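PDB 4V1S: alpha-1,6-mannanase, which probably hydrolyses internal alpha-1,6-mannosidic linkages in mannan polysaccharides, as a member of glycoside hydrolase family 76. Local coordinates for residues 227-232 against 275-280; 318-323 against 340-345; 203-208 against 232-237. One frame throughout, in Å; residues are numbered along the deposited sequence.

Contact 1 (227-232 against 275-280)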
# COMPACT_ATOMS: atom_id res chain seq x y z
N ALA A 227 19.13 6.01 4.21
CA ALA A 227 18.48 5.99 2.91
C ALA A 227 17.14 6.73 2.97
O ALA A 227 16.86 7.53 2.10
CB ALA A 227 18.30 4.57 2.42
N ALA A 228 16.33 6.47 4.00
CA ALA A 228 15.04 7.13 4.13
C ALA A 228 15.23 8.66 4.19
O ALA A 228 14.50 9.42 3.54
CB ALA A 228 14.29 6.63 5.36
N ILE A 229 16.22 9.10 4.95
CA ILE A 229 16.48 10.54 5.12
C ILE A 229 16.91 11.17 3.80
O ILE A 229 16.43 12.23 3.42
CB ILE A 229 17.53 10.78 6.22
CG1 ILE A 229 16.92 10.43 7.60
CG2 ILE A 229 18.02 12.22 6.22
CD1 ILE A 229 17.94 10.36 8.73
N ARG A 230 17.82 10.50 3.10
CA ARG A 230 18.33 10.97 1.84
C ARG A 230 17.21 11.09 0.80
O ARG A 230 17.07 12.11 0.12
CB ARG A 230 19.45 10.04 1.36
CG ARG A 230 20.06 10.42 0.04
CD ARG A 230 21.16 9.44 -0.37
NE ARG A 230 20.63 8.09 -0.59
CZ ARG A 230 20.87 7.01 0.15
NH1 ARG A 230 21.66 7.04 1.21
NH2 ARG A 230 20.30 5.85 -0.20
N ILE A 231 16.43 10.01 0.64
CA ILE A 231 15.34 10.01 -0.31
C ILE A 231 14.28 11.04 0.10
O ILE A 231 13.75 11.77 -0.75
CB ILE A 231 14.73 8.60 -0.42
CG1 ILE A 231 15.75 7.63 -1.04
CG2 ILE A 231 13.43 8.64 -1.21
CD1 ILE A 231 15.42 6.18 -0.79
N ASN A 232 13.97 11.13 1.38
CA ASN A 232 13.03 12.14 1.85
C ASN A 232 13.46 13.57 1.53
O ASN A 232 12.67 14.36 1.03
CB ASN A 232 12.79 12.05 3.34
CG ASN A 232 11.71 13.01 3.79
OD1 ASN A 232 10.60 13.00 3.26
ND2 ASN A 232 12.04 13.88 4.74
N LEU A 275 5.96 9.44 9.98
CA LEU A 275 5.66 9.03 11.36
C LEU A 275 6.72 8.08 11.87
O LEU A 275 7.11 8.16 13.04
CB LEU A 275 4.24 8.45 11.48
CG LEU A 275 3.12 9.48 11.24
CD1 LEU A 275 1.79 8.77 11.23
CD2 LEU A 275 3.12 10.59 12.29
N LYS A 276 7.21 7.16 11.03
CA LYS A 276 8.29 6.27 11.46
C LYS A 276 9.60 7.02 11.64
O LYS A 276 10.37 6.73 12.55
CB LYS A 276 8.49 5.09 10.51
CG LYS A 276 7.27 4.18 10.47
CD LYS A 276 7.57 2.79 9.95
CE LYS A 276 8.14 1.90 11.04
NZ LYS A 276 7.09 1.57 12.06
N MET A 277 9.85 8.01 10.77
CA MET A 277 11.07 8.81 10.89
C MET A 277 11.05 9.62 12.16
O MET A 277 12.08 9.77 12.82
CB MET A 277 11.27 9.69 9.67
CG MET A 277 11.47 8.86 8.40
SD MET A 277 11.51 9.77 6.87
CE MET A 277 13.21 10.37 6.94
N TYR A 278 9.87 10.10 12.54
CA TYR A 278 9.70 10.77 13.82
C TYR A 278 10.05 9.87 14.99
O TYR A 278 10.81 10.27 15.88
CB TYR A 278 8.26 11.27 13.96
CG TYR A 278 7.96 11.83 15.33
CD1 TYR A 278 8.69 12.90 15.84
CD2 TYR A 278 6.94 11.29 16.11
CE1 TYR A 278 8.42 13.41 17.10
CE2 TYR A 278 6.66 11.81 17.36
CZ TYR A 278 7.41 12.87 17.85
OH TYR A 278 7.11 13.38 19.08
N GLN A 279 9.52 8.65 14.99
CA GLN A 279 9.84 7.71 16.08
C GLN A 279 11.33 7.38 16.14
O GLN A 279 11.90 7.27 17.24
CB GLN A 279 9.02 6.42 15.92
CG GLN A 279 7.52 6.62 16.09
CD GLN A 279 7.10 7.26 17.43
OE1 GLN A 279 6.06 7.94 17.52
NE2 GLN A 279 7.88 7.03 18.47
N ALA A 280 11.98 7.27 14.98
CA ALA A 280 13.39 6.91 14.92
C ALA A 280 14.34 8.04 15.35
O ALA A 280 15.37 7.78 15.98
CB ALA A 280 13.75 6.43 13.52

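Contact 2 (318-323 against 340-345)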
# COMPACT_ATOMS: atom_id res chain seq x y z
N SER A 318 -4.64 4.52 1.70
CA SER A 318 -3.43 4.99 2.41
C SER A 318 -3.72 6.09 3.42
O SER A 318 -3.00 6.24 4.42
CB SER A 318 -2.33 5.44 1.44
OG SER A 318 -2.73 6.56 0.69
N ILE A 319 -4.79 6.86 3.19
CA ILE A 319 -5.20 7.87 4.16
C ILE A 319 -5.76 7.17 5.40
O ILE A 319 -5.49 7.58 6.55
CB ILE A 319 -6.22 8.85 3.56
CG1 ILE A 319 -5.60 9.60 2.36
CG2 ILE A 319 -6.76 9.81 4.62
CD1 ILE A 319 -4.23 10.22 2.61
N ILE A 320 -6.52 6.08 5.19
CA ILE A 320 -7.04 5.32 6.32
C ILE A 320 -5.90 4.68 7.11
O ILE A 320 -5.89 4.74 8.36
CB ILE A 320 -8.07 4.27 5.86
CG1 ILE A 320 -9.20 4.92 5.07
CG2 ILE A 320 -8.60 3.50 7.07
CD1 ILE A 320 -10.29 3.96 4.59
N ASP A 321 -4.90 4.12 6.43
CA ASP A 321 -3.75 3.56 7.15
C ASP A 321 -2.99 4.67 7.91
O ASP A 321 -2.44 4.39 8.99
CB ASP A 321 -2.77 2.83 6.20
CG ASP A 321 -3.06 1.35 6.08
OD1 ASP A 321 -3.81 0.85 6.94
OD2 ASP A 321 -2.51 0.71 5.15
N SER A 322 -2.96 5.90 7.37
CA SER A 322 -2.37 7.06 8.04
C SER A 322 -3.11 7.35 9.34
O SER A 322 -2.47 7.63 10.37
CB SER A 322 -2.32 8.30 7.10
OG SER A 322 -1.46 8.03 5.98
N TRP A 323 -4.43 7.32 9.29
CA TRP A 323 -5.23 7.49 10.50
C TRP A 323 -4.88 6.43 11.57
O TRP A 323 -4.75 6.76 12.75
CB TRP A 323 -6.72 7.52 10.21
CG TRP A 323 -7.16 8.67 9.49
CD1 TRP A 323 -6.66 9.95 9.56
CD2 TRP A 323 -8.27 8.71 8.61
NE1 TRP A 323 -7.40 10.78 8.75
CE2 TRP A 323 -8.42 10.06 8.17
CE3 TRP A 323 -9.18 7.75 8.16
CZ2 TRP A 323 -9.41 10.45 7.24
CZ3 TRP A 323 -10.20 8.15 7.26
CH2 TRP A 323 -10.29 9.48 6.81
N PHE A 340 -13.05 4.22 10.97
CA PHE A 340 -14.24 3.39 10.97
C PHE A 340 -15.36 3.99 10.15
O PHE A 340 -16.08 3.28 9.47
CB PHE A 340 -14.73 3.12 12.38
CG PHE A 340 -13.83 2.21 13.19
CD1 PHE A 340 -13.55 0.95 12.75
CD2 PHE A 340 -13.34 2.63 14.41
CE1 PHE A 340 -12.76 0.11 13.51
CE2 PHE A 340 -12.55 1.80 15.16
CZ PHE A 340 -12.24 0.54 14.70
N HIS A 341 -15.51 5.31 10.21
CA HIS A 341 -16.55 5.97 9.37
C HIS A 341 -16.29 5.74 7.86
O HIS A 341 -17.21 5.43 7.10
CB HIS A 341 -16.58 7.46 9.69
CG HIS A 341 -17.81 8.16 9.24
ND1 HIS A 341 -19.08 7.72 9.56
CD2 HIS A 341 -17.98 9.30 8.53
CE1 HIS A 341 -19.97 8.54 9.04
NE2 HIS A 341 -19.33 9.51 8.42
N ALA A 342 -15.02 5.84 7.44
CA ALA A 342 -14.66 5.68 6.03
C ALA A 342 -14.89 4.20 5.63
O ALA A 342 -15.43 3.91 4.56
CB ALA A 342 -13.25 6.12 5.77
N ILE A 343 -14.49 3.29 6.51
CA ILE A 343 -14.65 1.84 6.24
C ILE A 343 -16.14 1.46 6.22
O ILE A 343 -16.58 0.65 5.38
CB ILE A 343 -13.77 1.00 7.19
CG1 ILE A 343 -12.29 1.33 6.90
CG2 ILE A 343 -14.04 -0.47 6.99
CD1 ILE A 343 -11.32 0.79 7.92
N ASN A 344 -16.94 2.05 7.10
CA ASN A 344 -18.39 1.80 7.09
C ASN A 344 -19.00 2.22 5.78
O ASN A 344 -19.85 1.54 5.25
CB ASN A 344 -19.07 2.52 8.27
CG ASN A 344 -18.70 1.91 9.64
OD1 ASN A 344 -18.17 0.81 9.73
ND2 ASN A 344 -19.00 2.63 10.69
N PHE A 345 -18.55 3.36 5.25
CA PHE A 345 -19.01 3.84 3.96
C PHE A 345 -18.69 2.86 2.84
O PHE A 345 -19.51 2.60 1.98
CB PHE A 345 -18.42 5.23 3.67
CG PHE A 345 -18.84 5.79 2.33
CD1 PHE A 345 -20.00 6.47 2.20
CD2 PHE A 345 -18.01 5.64 1.21
CE1 PHE A 345 -20.38 7.01 0.98
CE2 PHE A 345 -18.38 6.15 -0.02
CZ PHE A 345 -19.57 6.85 -0.12

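Contact 3 (203-208 against 232-237)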
# COMPACT_ATOMS: atom_id res chain seq x y z
N ILE A 203 5.72 8.05 -5.57
CA ILE A 203 5.33 6.77 -4.98
C ILE A 203 6.56 5.90 -4.75
O ILE A 203 6.64 5.22 -3.73
CB ILE A 203 4.22 6.03 -5.76
CG1 ILE A 203 3.74 4.80 -4.96
CG2 ILE A 203 4.67 5.65 -7.16
CD1 ILE A 203 3.14 5.13 -3.61
N CYS A 204 7.51 5.94 -5.68
CA CYS A 204 8.75 5.21 -5.50
C CYS A 204 9.55 5.70 -4.29
O CYS A 204 10.01 4.88 -3.51
CB CYS A 204 9.60 5.27 -6.76
SG CYS A 204 8.75 4.61 -8.20
N SER A 205 9.69 7.02 -4.12
CA SER A 205 10.26 7.56 -2.89
C SER A 205 9.55 7.02 -1.66
O SER A 205 10.17 6.53 -0.72
CB SER A 205 10.17 9.08 -2.84
OG SER A 205 11.07 9.71 -3.75
N ALA A 206 8.23 7.15 -1.68
CA ALA A 206 7.42 6.94 -0.49
C ALA A 206 7.38 5.50 -0.01
O ALA A 206 7.58 5.22 1.19
CB ALA A 206 6.01 7.50 -0.72
N VAL A 207 7.15 4.55 -0.91
CA VAL A 207 7.15 3.16 -0.48
C VAL A 207 8.57 2.68 -0.12
O VAL A 207 8.76 1.81 0.73
CB VAL A 207 6.52 2.18 -1.50
CG1 VAL A 207 5.06 2.52 -1.70
CG2 VAL A 207 7.27 2.11 -2.82
N THR A 208 9.59 3.24 -0.79
CA THR A 208 10.95 2.89 -0.44
C THR A 208 11.31 3.44 0.96
O THR A 208 11.92 2.74 1.76
CB THR A 208 11.92 3.34 -1.54
OG1 THR A 208 11.59 2.72 -2.76
CG2 THR A 208 13.35 2.99 -1.23
N ASN A 232 13.97 11.13 1.38
CA ASN A 232 13.03 12.14 1.85
C ASN A 232 13.46 13.57 1.53
O ASN A 232 12.67 14.36 1.03
CB ASN A 232 12.79 12.05 3.34
CG ASN A 232 11.71 13.01 3.79
OD1 ASN A 232 10.60 13.00 3.26
ND2 ASN A 232 12.04 13.88 4.74
N ASP A 233 14.72 13.88 1.83
CA ASP A 233 15.25 15.22 1.53
C ASP A 233 15.03 15.57 0.05
O ASP A 233 14.57 16.66 -0.28
CB ASP A 233 16.73 15.29 1.87
CG ASP A 233 17.00 15.39 3.36
OD1 ASP A 233 16.05 15.53 4.16
OD2 ASP A 233 18.18 15.29 3.72
N TRP A 234 15.35 14.62 -0.84
CA TRP A 234 15.14 14.85 -2.28
C TRP A 234 13.66 15.06 -2.60
O TRP A 234 13.29 15.94 -3.39
CB TRP A 234 15.71 13.68 -3.11
CG TRP A 234 15.54 13.89 -4.59
CD1 TRP A 234 16.40 14.53 -5.45
CD2 TRP A 234 14.42 13.48 -5.38
NE1 TRP A 234 15.88 14.55 -6.72
CE2 TRP A 234 14.66 13.91 -6.71
CE3 TRP A 234 13.25 12.76 -5.11
CZ2 TRP A 234 13.78 13.64 -7.75
CZ3 TRP A 234 12.37 12.50 -6.14
CH2 TRP A 234 12.62 12.96 -7.44
N THR A 235 12.82 14.20 -2.02
CA THR A 235 11.40 14.22 -2.33
C THR A 235 10.75 15.53 -1.87
O THR A 235 9.98 16.16 -2.61
CB THR A 235 10.72 13.01 -1.72
OG1 THR A 235 11.41 11.81 -2.14
CG2 THR A 235 9.27 12.93 -2.18
N VAL A 236 11.08 15.96 -0.67
CA VAL A 236 10.58 17.26 -0.14
C VAL A 236 11.05 18.45 -1.02
O VAL A 236 10.31 19.39 -1.30
CB VAL A 236 10.98 17.41 1.35
CG1 VAL A 236 10.78 18.82 1.85
CG2 VAL A 236 10.19 16.39 2.19
N GLU A 237 12.29 18.39 -1.47
CA GLU A 237 12.88 19.48 -2.26
C GLU A 237 12.24 19.58 -3.66
O GLU A 237 12.10 20.68 -4.20
CB GLU A 237 14.39 19.27 -2.37
CG GLU A 237 15.12 20.25 -3.26
CD GLU A 237 15.08 21.69 -2.77
OE1 GLU A 237 14.83 21.91 -1.56
OE2 GLU A 237 15.29 22.57 -3.58

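Contact 1 (227-232 against 275-280)
Met277 sets out with its CG beside its own backbone N, runs extended through chi2, and then bends at chi3 (80°). The bend swings CE off the line of the chain and lays it against the 227-232 helix, on Ala228, Ile229 and Asn232. This is helix packing in the (alpha/alpha)6 barrel of family 76. It joins helix 222-239 to helix 264-281. The two short segments run roughly antiparallel, at 129°, with their axes 11.4 Å apart at closest approach. One long side chain spans that gap.

All the close contacts across the interface end on Met277 CE. The methyl lies 3.7 Å from Ile229 CA, so it reaches the backbone of the facing helix. Ile229 CG1 is 3.8 Å from Met277 CE and flanks it. The two side chains meet at a slant. Ala228 adds its CB, 4.2 Å from Met277 CE, and its carbonyl O also lies near the methyl. That oxygen accepts the helical bond from Asn232 N; the methyl merely packs beside it.

Asn232 meets the methyl most closely with its CB. Its CG is anti to the backbone N (chi1 -175°), and OD1 accepts a bond from Trp274 NE1, on the same helix as Met277. Tyr286 of helix 284-301 touches both Asn232 and Met277. Met213 of helix 202-219 packs on Ala228. At the Asn232 end, the methionine touch is CB against CE, at 4.0 Å.

Contact 2 (318-323 against 340-345)
Ile320 points its CB toward the 340-345 segment, where the side chain meets Ala342 and Ile343. The two helices, 313-330 and 334-350, follow one another in the chain after a short turn and form a helical hairpin of the (alpha/alpha)6 barrel. Their short segments run at 147° to each other, with axes 10.6 Å apart.

At Ile320 CB the side chain forks. The CG2 branch, anti to the backbone N, meets the end of Ile343. Ile320 CG2 lies 3.9 Å from Ile343 CD1. The other branch carries on through CG1, fully extended at chi2 (-179°), so that CD1 is thrust out to the facing helix. There Ile320 CD1 touches Ala342 CB at 3.8 Å. The same methyl also reaches Ile343 CG1, at 4.0 Å. Each branch of Ile320 thus has a partner on Ile343, and the longer one also rests on Ala342. Met383 of helix 374-394 and Leu309 add further packing to Ile320.

The interface is buried and wholly apolar. Trp323, one turn on from Ile320, turns its polar end elsewhere: NE1 is hydrogen-bonded to Glu298 OE2, and the ring meets Tyr302 edge-to-face. The six-membered part of the indole approaches Ala342 by its rim. The alanine methyl lies in the ring plane, with CB 4.0 Å from Trp323 CZ3.

Contact 3 (203-208 against 232-237)
Two hydroxyls meet between these segments. Ser205 OG and Thr235 OG1 lie 2.7 Å apart, at the place where the two backbones are nearest. In both residues the oxygen stands beside its own backbone N, anti to the carbonyl carbon (chi1 -72° in Ser205), and this turns the two oxygens toward each other across the helices. Thr235 OG1 is hydrogen-bonded to Ile231 O, one turn earlier in its helix. With a valine in place of Thr235, Ile231 O would probably be left without its side-chain mate, and Ser205 OG would lose its polar neighbour.

The helices concerned, 202-219 and 222-239, are consecutive. They form a helical hairpin of the (alpha/alpha)6 barrel, and the small side chains here are consistent with the close approach. The CA atoms of Ser205 and Thr235 are 6.8 Å apart.

The remaining contacts are packing. Thr235 CG2 rests on Ser205 CB at 4.0 Å. Trp234 brings in its ring edge: CZ3 is 3.9 Å from Ser205 OG, which lies near the ring plane. On its pyrrole side the same indole is tied by NE1 to Leu183 O.

Contacts 1 and 3 are neighbours, with centres 10 Å apart. Both use helix 222-239 and share Asn232. They also touch directly: Ile231 CG2 of contact 1 lies 3.6 Å from Ser205 OG of contact 3. Helix 222-239 therefore packs on helix 264-281 through contact 1 and on helix 202-219 through contact 3. Contact 2 lies further along the chain, its centre 24 Å from that of contact 1 and 23 Å from that of contact 3. Its nearest atoms are about 4 Å from contact 1 and about 7 Å from contact 3, touching neither. Helix 264-281 links the regions: its Ile271 and Arg272 touch Ser322 of contact 2. None of the contacts includes ligand atoms.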